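Local atomic coordinates of odorant binding protein (AGAP007287-PA) (Anopheles gambiae, PDB entry 3PM2), a protein that binds hydrophobic odorants such as menthol, citronellal and indole, and is thought to carry them through the aqueous fluid around olfactory sensory dendrites. Residues 97-102 with 139-144; 20-25 with 90-95; 4-9 with 43-48. All blocks are in the same frame, centred on the assembly; numbering follows the deposited sequence.

Contact 1 (97-102 with 139-144); sequences LDAIDG and ACMGMT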
ATOM      1  N   LEU A  97      -0.382  11.059  10.690  1.00 20.86           N
ATOM      2  CA  LEU A  97      -0.714  12.322  10.015  1.00 20.85           C
ATOM      3  C   LEU A  97       0.386  12.745   9.014  1.00 23.83           C
ATOM      4  O   LEU A  97       0.063  13.098   7.885  1.00 21.78           O
ATOM      5  CB  LEU A  97      -0.997  13.432  11.030  1.00 21.50           C
ATOM      6  CG  LEU A  97      -2.273  13.274  11.858  1.00 26.82           C
ATOM      7  CD1 LEU A  97      -2.236  14.193  13.079  1.00 28.00           C
ATOM      8  CD2 LEU A  97      -3.525  13.589  11.025  1.00 28.81           C
ATOM      9  N   ASP A  98       1.679  12.626   9.406  1.00 20.24           N
ATOM     10  CA  ASP A  98       2.803  12.943   8.530  1.00 20.06           C
ATOM     11  C   ASP A  98       2.831  12.001   7.316  1.00 21.89           C
ATOM     12  O   ASP A  98       3.062  12.465   6.197  1.00 20.21           O
ATOM     13  CB  ASP A  98       4.149  12.871   9.286  1.00 22.52           C
ATOM     14  CG  ASP A  98       4.425  13.993  10.300  1.00 38.03           C
ATOM     15  OD1 ASP A  98       3.539  14.868  10.490  1.00 40.17           O
ATOM     16  OD2 ASP A  98       5.526  13.987  10.910  1.00 42.51           O
ATOM     17  N   ALA A  99       2.581  10.690   7.540  1.00 16.98           N
ATOM     18  CA  ALA A  99       2.575   9.683   6.468  1.00 16.31           C
ATOM     19  C   ALA A  99       1.493  10.007   5.418  1.00 19.51           C
ATOM     20  O   ALA A  99       1.796   9.996   4.233  1.00 18.63           O
ATOM     21  CB  ALA A  99       2.341   8.305   7.056  1.00 16.77           C
ATOM     22  N   ILE A 100       0.282  10.384   5.864  1.00 18.01           N
ATOM     23  CA  ILE A 100      -0.829  10.750   4.972  1.00 17.19           C
ATOM     24  C   ILE A 100      -0.466  11.987   4.143  1.00 20.92           C
ATOM     25  O   ILE A 100      -0.659  11.989   2.926  1.00 19.56           O
ATOM     26  CB  ILE A 100      -2.163  10.918   5.747  1.00 19.12           C
ATOM     27  CG1 ILE A 100      -2.624   9.596   6.387  1.00 18.24           C
ATOM     28  CG2 ILE A 100      -3.265  11.498   4.824  1.00 19.14           C
ATOM     29  CD1 ILE A 100      -3.708   9.758   7.460  1.00 19.23           C
ATOM     30  N   ASP A 101       0.099  13.007   4.793  1.00 18.02           N
ATOM     31  CA  ASP A 101       0.499  14.238   4.110  1.00 18.36           C
ATOM     32  C   ASP A 101       1.539  13.940   3.020  1.00 19.86           C
ATOM     33  O   ASP A 101       1.389  14.396   1.890  1.00 17.44           O
ATOM     34  CB  ASP A 101       1.029  15.268   5.114  1.00 20.79           C
ATOM     35  CG  ASP A 101       0.983  16.675   4.576  1.00 35.14           C
ATOM     36  OD1 ASP A 101      -0.127  17.121   4.158  1.00 36.78           O
ATOM     37  OD2 ASP A 101       2.047  17.332   4.550  1.00 38.06           O
ATOM     38  N   GLY A 102       2.556  13.163   3.366  1.00 15.57           N
ATOM     39  CA  GLY A 102       3.630  12.816   2.436  1.00 15.96           C
ATOM     40  C   GLY A 102       3.174  11.981   1.259  1.00 18.77           C
ATOM     41  O   GLY A 102       3.675  12.170   0.146  1.00 16.88           O
ATOM     42  N   ALA A 139       0.134   1.768  -0.967  1.00 13.89           N
ATOM     43  CA  ALA A 139       1.509   1.271  -0.995  1.00 14.26           C
ATOM     44  C   ALA A 139       2.405   2.172  -0.160  1.00 17.80           C
ATOM     45  O   ALA A 139       3.146   1.682   0.691  1.00 16.03           O
ATOM     46  CB  ALA A 139       2.035   1.213  -2.429  1.00 15.41           C
ATOM     47  N   CYS A 140       2.313   3.488  -0.387  1.00 13.75           N
ATOM     48  CA  CYS A 140       3.077   4.506   0.314  1.00 14.79           C
ATOM     49  C   CYS A 140       2.746   4.485   1.816  1.00 16.52           C
ATOM     50  O   CYS A 140       3.659   4.547   2.645  1.00 15.04           O
ATOM     51  CB  CYS A 140       2.802   5.871  -0.304  1.00 17.48           C
ATOM     52  SG  CYS A 140       3.616   7.238   0.540  1.00 22.52           S
ATOM     53  N   MET A 141       1.461   4.385   2.170  1.00 13.69           N
ATOM     54  CA  MET A 141       1.079   4.357   3.585  1.00 11.85           C
ATOM     55  C   MET A 141       1.726   3.199   4.328  1.00 16.39           C
ATOM     56  O   MET A 141       2.348   3.396   5.378  1.00 16.09           O
ATOM     57  CB  MET A 141      -0.435   4.364   3.776  1.00 13.60           C
ATOM     58  CG  MET A 141      -1.068   5.741   3.625  1.00 15.62           C
ATOM     59  SD  MET A 141      -0.396   7.060   4.675  1.00 19.57           S
ATOM     60  CE  MET A 141      -0.808   6.395   6.331  1.00 14.73           C
ATOM     61  N   GLY A 142       1.567   2.000   3.798  1.00 14.42           N
ATOM     62  CA  GLY A 142       2.128   0.822   4.433  1.00 13.39           C
ATOM     63  C   GLY A 142       3.634   0.883   4.594  1.00 16.93           C
ATOM     64  O   GLY A 142       4.156   0.568   5.674  1.00 16.07           O
ATOM     65  N   MET A 143       4.346   1.285   3.525  1.00 12.87           N
ATOM     66  CA  MET A 143       5.820   1.334   3.584  1.00 12.14           C
ATOM     67  C   MET A 143       6.298   2.394   4.563  1.00 15.27           C
ATOM     68  O   MET A 143       7.224   2.134   5.324  1.00 13.90           O
ATOM     69  CB  MET A 143       6.424   1.588   2.186  1.00 13.98           C
ATOM     70  CG  MET A 143       6.149   0.430   1.227  1.00 17.36           C
ATOM     71  SD  MET A 143       6.833   0.715  -0.447  1.00 21.79           S
ATOM     72  CE  MET A 143       5.904   1.984  -0.986  1.00 19.97           C
ATOM     73  N   THR A 144       5.669   3.577   4.530  1.00 12.21           N
ATOM     74  CA  THR A 144       6.055   4.691   5.414  1.00 12.78           C
ATOM     75  C   THR A 144       5.786   4.357   6.888  1.00 16.49           C
ATOM     76  O   THR A 144       6.657   4.619   7.725  1.00 16.08           O
ATOM     77  CB  THR A 144       5.352   5.995   4.997  1.00 15.01           C
ATOM     78  OG1 THR A 144       5.635   6.267   3.609  1.00 16.32           O
ATOM     79  CG2 THR A 144       5.758   7.182   5.882  1.00 18.53           C
TER
HETATM   80  O   HOH W   1       4.611   9.605   3.683  1.00 40.08           O
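A99 and I100 on helix 92-109 meet M141 and T144 on helix 133-147, one of the buried helix-helix pairings of this mainly helical odorant-binding fold. The segment axes approach to 9.4 Å with 143° between their N-to-C directions, so the pair is antiparallel but clearly splayed. The M141 chain bends at both chi2 and chi3 (-55° and -63°), which curls the thioether back onto the facing helix: SD sits against the backbone, 3.6 Å from I100 N, while the methyl CE lies alongside I100, 3.7 Å from CG1, and also touches A99 CB. The short A99 methyl points at the other helix and receives T144 as well, CB to CG2 at 3.8 Å. The methyl of T144 can face A99 because its hydroxyl is turned back over its own helix, where OG1 bonds C140 O at 2.8 Å. That carbonyl also accepts T144 N, from the opposite face of its plane. A water donates to A99 O at 2.9 Å and, weakly, to T144 OG1. Y81 of helix 74-85 also touches M141. The adjacent C103-C140 disulfide fastens the same two helices covalently, an arrangement characteristic of the disulfide-braced helical fold of the PBP/GOBP family.

Contact 2 (20-25 with 90-95); sequences VTPFLV and PEWNKI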
ATOM      1  N   VAL A  20       3.692  -3.404  15.048  1.00 19.64           N
ATOM      2  CA  VAL A  20       2.249  -3.299  14.956  1.00 20.77           C
ATOM      3  C   VAL A  20       1.987  -1.885  14.425  1.00 22.49           C
ATOM      4  O   VAL A  20       2.338  -0.902  15.076  1.00 20.46           O
ATOM      5  CB  VAL A  20       1.524  -3.621  16.292  1.00 26.35           C
ATOM      6  CG1 VAL A  20       0.017  -3.466  16.140  1.00 26.86           C
ATOM      7  CG2 VAL A  20       1.868  -5.031  16.770  1.00 26.18           C
ATOM      8  N   THR A  21       1.446  -1.788  13.210  1.00 19.71           N
ATOM      9  CA  THR A  21       1.249  -0.494  12.542  1.00 17.92           C
ATOM     10  C   THR A  21      -0.236  -0.116  12.439  1.00 20.71           C
ATOM     11  O   THR A  21      -1.105  -0.994  12.449  1.00 22.02           O
ATOM     12  CB  THR A  21       1.838  -0.555  11.100  1.00 22.17           C
ATOM     13  OG1 THR A  21       1.240  -1.640  10.423  1.00 18.19           O
ATOM     14  CG2 THR A  21       3.360  -0.722  11.059  1.00 19.82           C
ATOM     15  N   PRO A  22      -0.550   1.185  12.258  1.00 16.50           N
ATOM     16  CA  PRO A  22      -1.942   1.581  12.009  1.00 16.02           C
ATOM     17  C   PRO A  22      -2.456   0.943  10.713  1.00 21.77           C
ATOM     18  O   PRO A  22      -1.663   0.533   9.845  1.00 22.91           O
ATOM     19  CB  PRO A  22      -1.837   3.102  11.844  1.00 17.12           C
ATOM     20  CG  PRO A  22      -0.606   3.470  12.600  1.00 21.27           C
ATOM     21  CD  PRO A  22       0.332   2.365  12.231  1.00 17.52           C
ATOM     22  N   PHE A  23      -3.769   0.848  10.580  1.00 18.17           N
ATOM     23  CA  PHE A  23      -4.366   0.282   9.364  1.00 18.32           C
ATOM     24  C   PHE A  23      -5.605   1.068   8.975  1.00 23.12           C
ATOM     25  O   PHE A  23      -6.191   1.771   9.804  1.00 22.52           O
ATOM     26  CB  PHE A  23      -4.696  -1.207   9.568  1.00 19.33           C
ATOM     27  CG  PHE A  23      -5.637  -1.505  10.714  1.00 20.06           C
ATOM     28  CD1 PHE A  23      -7.020  -1.430  10.543  1.00 22.26           C
ATOM     29  CD2 PHE A  23      -5.148  -1.923  11.947  1.00 21.19           C
ATOM     30  CE1 PHE A  23      -7.887  -1.713  11.596  1.00 22.12           C
ATOM     31  CE2 PHE A  23      -6.017  -2.209  13.003  1.00 22.86           C
ATOM     32  CZ  PHE A  23      -7.380  -2.098  12.827  1.00 20.56           C
ATOM     33  N   LEU A  24      -6.036   0.894   7.734  1.00 22.12           N
ATOM     34  CA  LEU A  24      -7.216   1.541   7.164  1.00 23.17           C
ATOM     35  C   LEU A  24      -8.349   0.497   6.986  1.00 26.87           C
ATOM     36  O   LEU A  24      -9.524   0.862   6.884  1.00 27.06           O
ATOM     37  CB  LEU A  24      -6.725   2.165   5.830  1.00 24.99           C
ATOM     38  CG  LEU A  24      -7.509   2.159   4.546  1.00 30.21           C
ATOM     39  CD1 LEU A  24      -7.003   3.236   3.641  1.00 29.93           C
ATOM     40  CD2 LEU A  24      -7.285   0.912   3.818  1.00 34.72           C
ATOM     41  N   VAL A  25      -7.988  -0.798   6.944  1.00 23.85           N
ATOM     42  CA  VAL A  25      -8.910  -1.914   6.731  1.00 24.41           C
ATOM     43  C   VAL A  25      -8.525  -3.072   7.635  1.00 27.77           C
ATOM     44  O   VAL A  25      -7.344  -3.298   7.847  1.00 26.11           O
ATOM     45  CB  VAL A  25      -8.889  -2.312   5.217  1.00 29.99           C
ATOM     46  CG1 VAL A  25      -9.297  -3.749   4.982  1.00 30.12           C
ATOM     47  CG2 VAL A  25      -9.793  -1.413   4.408  1.00 30.73           C
ATOM     48  N   PRO A  90       1.288   6.535  21.686  1.00 25.34           N
ATOM     49  CA  PRO A  90       0.933   7.907  21.260  1.00 24.84           C
ATOM     50  C   PRO A  90       1.757   8.475  20.121  1.00 26.67           C
ATOM     51  O   PRO A  90       1.311   9.418  19.461  1.00 26.76           O
ATOM     52  CB  PRO A  90       1.056   8.735  22.541  1.00 26.65           C
ATOM     53  CG  PRO A  90       1.943   7.939  23.437  1.00 31.81           C
ATOM     54  CD  PRO A  90       1.675   6.499  23.112  1.00 27.42           C
ATOM     55  N   GLU A  91       2.933   7.892  19.867  1.00 22.42           N
ATOM     56  CA  GLU A  91       3.806   8.280  18.749  1.00 21.91           C
ATOM     57  C   GLU A  91       3.099   8.139  17.392  1.00 25.08           C
ATOM     58  O   GLU A  91       3.395   8.889  16.464  1.00 23.81           O
ATOM     59  CB  GLU A  91       5.061   7.409  18.714  1.00 23.54           C
ATOM     60  CG  GLU A  91       6.020   7.653  19.871  1.00 30.30           C
ATOM     61  CD  GLU A  91       5.721   6.958  21.185  1.00 43.50           C
ATOM     62  OE1 GLU A  91       4.633   6.361  21.334  1.00 27.56           O
ATOM     63  OE2 GLU A  91       6.564   7.069  22.100  1.00 37.66           O
ATOM     64  N   TRP A  92       2.178   7.177  17.284  1.00 21.58           N
ATOM     65  CA  TRP A  92       1.466   6.899  16.035  1.00 20.03           C
ATOM     66  C   TRP A  92       0.569   7.994  15.474  1.00 23.47           C
ATOM     67  O   TRP A  92       0.411   8.050  14.256  1.00 21.79           O
ATOM     68  CB  TRP A  92       0.761   5.554  16.092  1.00 17.94           C
ATOM     69  CG  TRP A  92       1.708   4.382  16.078  1.00 17.70           C
ATOM     70  CD1 TRP A  92       1.942   3.514  17.104  1.00 20.52           C
ATOM     71  CD2 TRP A  92       2.522   3.930  14.976  1.00 16.90           C
ATOM     72  NE1 TRP A  92       2.842   2.543  16.712  1.00 20.32           N
ATOM     73  CE2 TRP A  92       3.244   2.798  15.425  1.00 21.31           C
ATOM     74  CE3 TRP A  92       2.776   4.425  13.682  1.00 17.86           C
ATOM     75  CZ2 TRP A  92       4.137   2.101  14.605  1.00 20.38           C
ATOM     76  CZ3 TRP A  92       3.661   3.722  12.857  1.00 19.40           C
ATOM     77  CH2 TRP A  92       4.341   2.586  13.325  1.00 19.80           C
ATOM     78  N   ASN A  93       0.034   8.895  16.323  1.00 20.50           N
ATOM     79  CA  ASN A  93      -0.821   9.994  15.854  1.00 20.65           C
ATOM     80  C   ASN A  93      -0.099  10.858  14.817  1.00 25.56           C
ATOM     81  O   ASN A  93      -0.568  10.951  13.675  1.00 23.66           O
ATOM     82  CB  ASN A  93      -1.331  10.851  17.021  1.00 20.99           C
ATOM     83  CG  ASN A  93      -2.290  11.917  16.577  1.00 35.23           C
ATOM     84  OD1 ASN A  93      -1.915  13.075  16.365  1.00 37.24           O
ATOM     85  ND2 ASN A  93      -3.531  11.531  16.372  1.00 24.80           N
ATOM     86  N   LYS A  94       1.057  11.452  15.215  1.00 23.22           N
ATOM     87  CA  LYS A  94       1.876  12.307  14.354  1.00 23.85           C
ATOM     88  C   LYS A  94       2.492  11.546  13.198  1.00 24.96           C
ATOM     89  O   LYS A  94       2.540  12.084  12.097  1.00 24.82           O
ATOM     90  CB  LYS A  94       2.986  13.029  15.143  1.00 29.18           C
ATOM     91  CG  LYS A  94       3.449  14.333  14.492  1.00 46.85           C
ATOM     92  CD  LYS A  94       2.488  15.491  14.796  1.00 62.36           C
ATOM     93  CE  LYS A  94       2.008  16.169  13.537  1.00 72.87           C
ATOM     94  NZ  LYS A  94       0.725  16.891  13.755  1.00 82.15           N
ATOM     95  N   ILE A  95       2.994  10.320  13.444  1.00 19.85           N
ATOM     96  CA  ILE A  95       3.602   9.505  12.395  1.00 18.42           C
ATOM     97  C   ILE A  95       2.567   9.274  11.291  1.00 21.18           C
ATOM     98  O   ILE A  95       2.872   9.491  10.127  1.00 20.17           O
ATOM     99  CB  ILE A  95       4.150   8.170  12.953  1.00 20.65           C
ATOM    100  CG1 ILE A  95       5.330   8.412  13.936  1.00 19.22           C
ATOM    101  CG2 ILE A  95       4.559   7.254  11.803  1.00 18.94           C
ATOM    102  CD1 ILE A  95       5.881   7.091  14.612  1.00 17.19           C
TER
HETATM  103  O   HOH W   2       3.260  -0.255  17.497  1.00 20.47           O
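Segment 20-25 is an irregular loop, and it passes the N-terminal part of helix 92-109 with its nearest CA pair, P22 and W92, 7.5 Å apart; no direct hydrogen bond joins the two. The indole of W92, whose CB is directed at the loop, bridges the gap. P22 lies over one face of this indole, the two side chains crossing at about a right angle. P22 CD leads, 3.8 Å from the centroid of the six-membered ring and 23° off the normal, which meets the geometry of a CH-pi contact. It is 3.5 Å from W92 CE3, displaced toward the rim. I95 CD1 approaches the opposite face. Two oblique approaches are added, T21 CG2 to W92 CH2 at 4.1 Å and V20 O to W92 CZ2 at 3.5 Å. At the polar end of the indole a water accepts from W92 NE1 (2.9 Å) and donates to V20 O (2.7 Å). P22 is also touched by S84 and T85 of helix 74-85 and by L145 of helix 133-147. The carbon face of the indole thus takes a CH-pi contact from P22 while its N-H is satisfied through water, so the polar link across the contact is indirect.

Contact 3 (4-9 with 43-48); sequences PCLKGP and RQMAME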
ATOM      1  N   PRO A   4      12.081  -5.405  -8.356  1.00 20.89           N
ATOM      2  CA  PRO A   4      12.485  -6.085  -7.113  1.00 21.29           C
ATOM      3  C   PRO A   4      11.321  -6.771  -6.414  1.00 22.43           C
ATOM      4  O   PRO A   4      11.520  -7.738  -5.691  1.00 23.74           O
ATOM      5  CB  PRO A   4      13.058  -4.951  -6.249  1.00 23.29           C
ATOM      6  CG  PRO A   4      12.489  -3.699  -6.822  1.00 28.17           C
ATOM      7  CD  PRO A   4      12.329  -3.951  -8.285  1.00 23.49           C
ATOM      8  N   CYS A   5      10.109  -6.281  -6.654  1.00 20.08           N
ATOM      9  CA  CYS A   5       8.929  -6.789  -5.976  1.00 20.09           C
ATOM     10  C   CYS A   5       8.436  -8.128  -6.504  1.00 22.29           C
ATOM     11  O   CYS A   5       7.673  -8.816  -5.824  1.00 20.95           O
ATOM     12  CB  CYS A   5       7.851  -5.714  -5.908  1.00 20.63           C
ATOM     13  SG  CYS A   5       8.487  -4.118  -5.306  1.00 24.74           S
ATOM     14  N   LEU A   6       8.988  -8.560  -7.663  1.00 19.70           N
ATOM     15  CA  LEU A   6       8.708  -9.866  -8.267  1.00 20.25           C
ATOM     16  C   LEU A   6       9.245 -10.987  -7.361  1.00 26.42           C
ATOM     17  O   LEU A   6       8.686 -12.078  -7.356  1.00 26.27           O
ATOM     18  CB  LEU A   6       9.374  -9.958  -9.666  1.00 20.13           C
ATOM     19  CG  LEU A   6       8.696  -9.258 -10.853  1.00 24.16           C
ATOM     20  CD1 LEU A   6       9.626  -9.220 -12.070  1.00 24.60           C
ATOM     21  CD2 LEU A   6       7.419  -9.985 -11.286  1.00 20.74           C
ATOM     22  N   LYS A   7      10.311 -10.706  -6.566  1.00 24.96           N
ATOM     23  CA  LYS A   7      10.939 -11.711  -5.705  1.00 25.28           C
ATOM     24  C   LYS A   7      10.039 -12.131  -4.548  1.00 28.55           C
ATOM     25  O   LYS A   7      10.201 -13.226  -4.012  1.00 27.42           O
ATOM     26  CB  LYS A   7      12.292 -11.215  -5.157  1.00 27.85           C
ATOM     27  CG  LYS A   7      13.270 -10.712  -6.202  1.00 45.71           C
ATOM     28  CD  LYS A   7      14.608 -10.363  -5.562  1.00 54.96           C
ATOM     29  CE  LYS A   7      15.229  -9.159  -6.229  1.00 62.29           C
ATOM     30  NZ  LYS A   7      15.787  -8.180  -5.252  1.00 62.63           N
ATOM     31  N   GLY A   8       9.124 -11.247  -4.160  1.00 24.53           N
ATOM     32  CA  GLY A   8       8.257 -11.457  -3.009  1.00 24.82           C
ATOM     33  C   GLY A   8       9.051 -11.188  -1.746  1.00 27.58           C
ATOM     34  O   GLY A   8      10.277 -11.030  -1.830  1.00 25.36           O
ATOM     35  N   PRO A   9       8.410 -11.087  -0.550  1.00 25.87           N
ATOM     36  CA  PRO A   9       9.207 -10.833   0.670  1.00 26.90           C
ATOM     37  C   PRO A   9      10.281 -11.909   0.912  1.00 32.07           C
ATOM     38  O   PRO A   9       9.991 -13.073   0.635  1.00 30.19           O
ATOM     39  CB  PRO A   9       8.172 -10.753   1.806  1.00 28.82           C
ATOM     40  CG  PRO A   9       6.883 -11.140   1.237  1.00 33.17           C
ATOM     41  CD  PRO A   9       6.967 -11.221  -0.267  1.00 28.19           C
ATOM     42  N   ARG A  43       1.229 -10.390 -12.271  1.00 11.93           N
ATOM     43  CA  ARG A  43       1.454 -10.307 -13.717  1.00 11.96           C
ATOM     44  C   ARG A  43       1.841  -8.881 -14.106  1.00 15.58           C
ATOM     45  O   ARG A  43       2.746  -8.676 -14.923  1.00 14.75           O
ATOM     46  CB  ARG A  43       0.205 -10.737 -14.505  1.00 13.91           C
ATOM     47  CG  ARG A  43       0.033 -12.245 -14.560  1.00 20.27           C
ATOM     48  CD  ARG A  43      -0.846 -12.681 -15.718  1.00 19.42           C
ATOM     49  NE  ARG A  43      -0.189 -12.546 -17.023  1.00 14.80           N
ATOM     50  CZ  ARG A  43      -0.670 -13.063 -18.146  1.00 26.48           C
ATOM     51  NH1 ARG A  43      -1.813 -13.745 -18.138  1.00 20.43           N
ATOM     52  NH2 ARG A  43      -0.015 -12.911 -19.284  1.00 19.39           N
ATOM     53  N   GLN A  44       1.145  -7.892 -13.527  1.00 14.03           N
ATOM     54  CA  GLN A  44       1.416  -6.468 -13.816  1.00 12.76           C
ATOM     55  C   GLN A  44       2.802  -6.008 -13.336  1.00 16.97           C
ATOM     56  O   GLN A  44       3.327  -5.043 -13.889  1.00 17.47           O
ATOM     57  CB  GLN A  44       0.317  -5.567 -13.277  1.00 13.99           C
ATOM     58  CG  GLN A  44      -1.056  -5.789 -13.950  1.00 12.94           C
ATOM     59  CD  GLN A  44      -2.109  -4.978 -13.247  1.00 23.36           C
ATOM     60  OE1 GLN A  44      -2.094  -4.828 -12.016  1.00 15.07           O
ATOM     61  NE2 GLN A  44      -3.013  -4.390 -14.020  1.00 18.76           N
ATOM     62  N   MET A  45       3.415  -6.695 -12.359  1.00 14.43           N
ATOM     63  CA  MET A  45       4.788  -6.358 -11.946  1.00 15.58           C
ATOM     64  C   MET A  45       5.816  -6.692 -13.030  1.00 20.16           C
ATOM     65  O   MET A  45       6.955  -6.236 -12.933  1.00 20.26           O
ATOM     66  CB  MET A  45       5.208  -7.178 -10.724  1.00 18.40           C
ATOM     67  CG  MET A  45       4.628  -6.714  -9.478  1.00 23.14           C
ATOM     68  SD  MET A  45       5.186  -7.903  -8.243  1.00 29.26           S
ATOM     69  CE  MET A  45       3.746  -7.895  -7.273  1.00 25.54           C
ATOM     70  N   ALA A  46       5.456  -7.565 -13.993  1.00 16.24           N
ATOM     71  CA  ALA A  46       6.342  -8.035 -15.059  1.00 16.72           C
ATOM     72  C   ALA A  46       5.991  -7.370 -16.386  1.00 24.15           C
ATOM     73  O   ALA A  46       6.183  -7.962 -17.459  1.00 26.69           O
ATOM     74  CB  ALA A  46       6.230  -9.561 -15.180  1.00 16.98           C
ATOM     75  N   MET A  47       5.473  -6.137 -16.323  1.00 17.37           N
ATOM     76  CA  MET A  47       5.105  -5.403 -17.533  1.00 17.86           C
ATOM     77  C   MET A  47       5.807  -4.067 -17.550  1.00 22.51           C
ATOM     78  O   MET A  47       5.857  -3.379 -16.536  1.00 22.64           O
ATOM     79  CB  MET A  47       3.594  -5.255 -17.677  1.00 20.68           C
ATOM     80  CG  MET A  47       2.901  -6.596 -17.916  1.00 25.54           C
ATOM     81  SD  MET A  47       1.150  -6.494 -17.597  1.00 31.33           S
ATOM     82  CE  MET A  47       0.661  -5.694 -19.042  1.00 29.35           C
ATOM     83  N   GLU A  48       6.406  -3.735 -18.678  1.00 21.75           N
ATOM     84  CA  GLU A  48       7.156  -2.489 -18.798  1.00 21.13           C
ATOM     85  C   GLU A  48       6.223  -1.314 -19.055  1.00 23.21           C
ATOM     86  O   GLU A  48       5.028  -1.509 -19.282  1.00 22.59           O
ATOM     87  CB  GLU A  48       8.199  -2.589 -19.912  1.00 22.81           C
ATOM     88  CG  GLU A  48       7.629  -2.605 -21.313  1.00 28.90           C
ATOM     89  CD  GLU A  48       8.643  -2.809 -22.420  1.00 45.80           C
ATOM     90  OE1 GLU A  48       9.860  -2.868 -22.134  1.00 38.79           O
ATOM     91  OE2 GLU A  48       8.204  -2.934 -23.583  1.00 33.02           O
TER
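A single 3-10 turn at residues 4-6 lies beside the C-terminal part of helix 27-44, where a type I beta turn runs from Q44 to M47, and the closest CA atoms across the gap, those of L6 and M45, are 6.4 Å apart. No hydrogen bond crosses between the segments, so the contact rests on L6 and C5 packing against M45, with A46 at its margin. The side chains of L6 and M45 overlap while running in opposing directions: the leucine reaches toward the backbone of the turn while the methionine reaches back toward the 3-10 segment. L6 makes its closest approaches with CD2, which lies 3.6 Å from M45 CB and 4.1 Å from A46 CB. Its other branch, CD1, comes only within 4.1 Å of M45 O. M45 has CB directed at the facing segment and an extended start to its chain (chi2 176°), which carries the sulfur to the backbone of C5, SD to C5 O at 3.6 Å. C5 CB is more distant from that sulfur, at 4.2 Å. The contact is a surface one, and none of its four touching residues is buried. C5 is also tied to C170 by a disulfide, and it packs on Y166 of helix 158-167; L173 touches M45, while N3 bonds both C5 N and M45 O. The N-terminal 3-10 turn therefore touches both helix 27-44 and helix 158-167, with the C-terminal tail fastened to it through C170.

From the N terminus, the 4-9 segment comes first and the 20-25 loop next. Contact 3 closes at 43-48, and contact 2 much later, at 90-95. Their segments thus alternate and their loops cross, although their centres lie about 28 Å apart on opposite sides of the chain's centre. Contact 1 follows both in series: 97-102 starts just after 90-95 on the same helix, and 139-144 closes it. Contact 3 ties the N-terminal segment to the C-terminal part of helix 27-44, contact 2 ties the loop before that helix to the start region of helix 92-109, and contact 1 joins helix 92-109 to helix 133-147.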